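Local coordinates for protein 3-carboxy-cis,cis-muconate cycloisomerase (Pseudomonas putida, PDB 1RE5) that belongs to the fumarase/aspartase superfamily of mostly helical enzymes that assemble from four subunits, at residues L173-H176 and R177-Q181. Residues are numbered along the deposited sequence; the frame is centred on the assembly and turned at random.
Sequences LTRH and RQRLQ
Arg-179 reaches along helix 162-187 so that its guanidinium lies over Arg-175, one turn earlier, a clear case of i to i+4 pairing along a helix. Its CG stands anti to the carbonyl carbon (chi1 -70°), and the chain then runs extended to NE, which lays one face of the guanidinium over Arg-175 CB, with Arg-179 NH1 3.7 Å from Arg-175 CB. The imidazole of His-176 runs alongside, pointing the same way, its plane turned 35° from that of the guanidinium. Beneath them the backbone keeps alpha-helical order: Arg-179 N donates to Arg-175 O at 3.0 Å, and Leu-180 N to His-176 O at 2.9 Å. This buried side is the tight part; Leu-173 and Leu-180, packed on helices 106-142 and 231-257 of the same chain, cover the neighbouring face. Looser is the flank of Arg-177 and Gln-178, both partly exposed; Arg-177, bent at chi3 (69°), touches His-445 and Phe-448 of helix 434-449. Asp-231 of the second subunit draws both buried guanidinium groups together by salt bridges; Glu-223 of that subunit also bonds Arg-175, and its Glu-235 bonds Arg-179. One shared aspartate and two separate glutamates would probably balance the arginines' charge, making this helix face a salt-bridged part of the subunit interface.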
loop_
_atom_site.group_PDB
_atom_site.type_symbol
_atom_site.label_atom_id
_atom_site.label_comp_id
_atom_site.label_asym_id
_atom_site.label_seq_id
_atom_site.Cartn_x
_atom_site.Cartn_y
_atom_site.Cartn_z
ATOM N N LEU D 173 10.050 -20.170 8.213
ATOM C CA LEU D 173 8.838 -20.992 8.148
ATOM C C LEU D 173 8.418 -21.534 9.521
ATOM O O LEU D 173 7.220 -21.600 9.836
ATOM C CB LEU D 173 9.023 -22.152 7.164
ATOM C CG LEU D 173 9.063 -21.773 5.679
ATOM C CD1 LEU D 173 9.103 -23.019 4.830
ATOM C CD2 LEU D 173 7.841 -20.964 5.325
ATOM N N THR D 174 9.398 -21.921 10.334
ATOM C CA THR D 174 9.114 -22.423 11.670
ATOM C C THR D 174 8.433 -21.326 12.503
ATOM O O THR D 174 7.446 -21.570 13.202
ATOM C CB THR D 174 10.415 -22.861 12.385
ATOM O OG1 THR D 174 11.019 -23.937 11.653
ATOM C CG2 THR D 174 10.121 -23.317 13.825
ATOM N N ARG D 175 8.970 -20.114 12.426
ATOM C CA ARG D 175 8.408 -18.993 13.158
ATOM C C ARG D 175 6.978 -18.694 12.705
ATOM O O ARG D 175 6.165 -18.204 13.488
ATOM C CB ARG D 175 9.277 -17.757 12.962
ATOM C CG ARG D 175 10.371 -17.577 13.989
ATOM C CD ARG D 175 11.345 -16.495 13.537
ATOM N NE ARG D 175 12.531 -17.107 12.950
ATOM C CZ ARG D 175 13.119 -16.693 11.843
ATOM N NH1 ARG D 175 12.641 -15.656 11.181
ATOM N NH2 ARG D 175 14.185 -17.331 11.398
ATOM N N HIS D 176 6.661 -18.979 11.446
ATOM C CA HIS D 176 5.310 -18.703 10.969
ATOM C C HIS D 176 4.350 -19.753 11.462
ATOM O O HIS D 176 3.182 -19.452 11.734
ATOM C CB HIS D 176 5.271 -18.634 9.443
ATOM C CG HIS D 176 6.098 -17.523 8.888
ATOM N ND1 HIS D 176 6.604 -17.533 7.604
ATOM C CD2 HIS D 176 6.560 -16.391 9.466
ATOM C CE1 HIS D 176 7.348 -16.456 7.418
ATOM N NE2 HIS D 176 7.337 -15.747 8.533
ATOM N N ARG D 177 4.837 -20.984 11.574
ATOM C CA ARG D 177 3.998 -22.079 12.045
ATOM C C ARG D 177 3.614 -21.767 13.472
ATOM O O ARG D 177 2.475 -21.976 13.892
ATOM C CB ARG D 177 4.770 -23.386 11.974
ATOM C CG ARG D 177 5.206 -23.708 10.566
ATOM C CD ARG D 177 5.939 -25.010 10.517
ATOM N NE ARG D 177 5.064 -26.144 10.782
ATOM C CZ ARG D 177 5.512 -27.359 11.090
ATOM N NH1 ARG D 177 6.824 -27.569 11.174
ATOM N NH2 ARG D 177 4.658 -28.358 11.300
ATOM N N GLN D 178 4.594 -21.232 14.187
ATOM C CA GLN D 178 4.481 -20.826 15.579
ATOM C C GLN D 178 3.430 -19.724 15.691
ATOM O O GLN D 178 2.550 -19.788 16.537
ATOM C CB GLN D 178 5.845 -20.307 16.013
ATOM C CG GLN D 178 6.103 -20.096 17.471
ATOM C CD GLN D 178 7.514 -19.520 17.686
ATOM O OE1 GLN D 178 8.516 -20.050 17.153
ATOM N NE2 GLN D 178 7.600 -18.428 18.462
ATOM N N ARG D 179 3.520 -18.721 14.821
ATOM C CA ARG D 179 2.584 -17.598 14.825
ATOM C C ARG D 179 1.160 -18.056 14.521
ATOM O O ARG D 179 0.200 -17.621 15.172
ATOM C CB ARG D 179 3.029 -16.542 13.806
ATOM C CG ARG D 179 4.304 -15.787 14.204
ATOM C CD ARG D 179 4.885 -14.981 13.035
ATOM N NE ARG D 179 6.056 -14.211 13.442
ATOM C CZ ARG D 179 7.204 -14.179 12.771
ATOM N NH1 ARG D 179 7.341 -14.870 11.647
ATOM N NH2 ARG D 179 8.232 -13.476 13.236
ATOM N N LEU D 180 1.028 -18.934 13.528
ATOM C CA LEU D 180 -0.271 -19.482 13.130
ATOM C C LEU D 180 -0.912 -20.230 14.305
ATOM O O LEU D 180 -2.123 -20.224 14.501
ATOM C CB LEU D 180 -0.062 -20.432 11.949
ATOM C CG LEU D 180 -0.515 -19.978 10.558
ATOM C CD1 LEU D 180 -0.604 -18.456 10.465
ATOM C CD2 LEU D 180 0.423 -20.547 9.530
ATOM N N GLN D 181 -0.066 -20.865 15.096
ATOM C CA GLN D 181 -0.518 -21.624 16.244
ATOM C C GLN D 181 -1.027 -20.677 17.322
ATOM O O GLN D 181 -2.071 -20.919 17.922
ATOM C CB GLN D 181 0.648 -22.460 16.777
ATOM C CG GLN D 181 0.268 -23.621 17.660
ATOM C CD GLN D 181 1.478 -24.447 18.062
ATOM O OE1 GLN D 181 2.413 -23.944 18.702
ATOM N NE2 GLN D 181 1.470 -25.722 17.687
#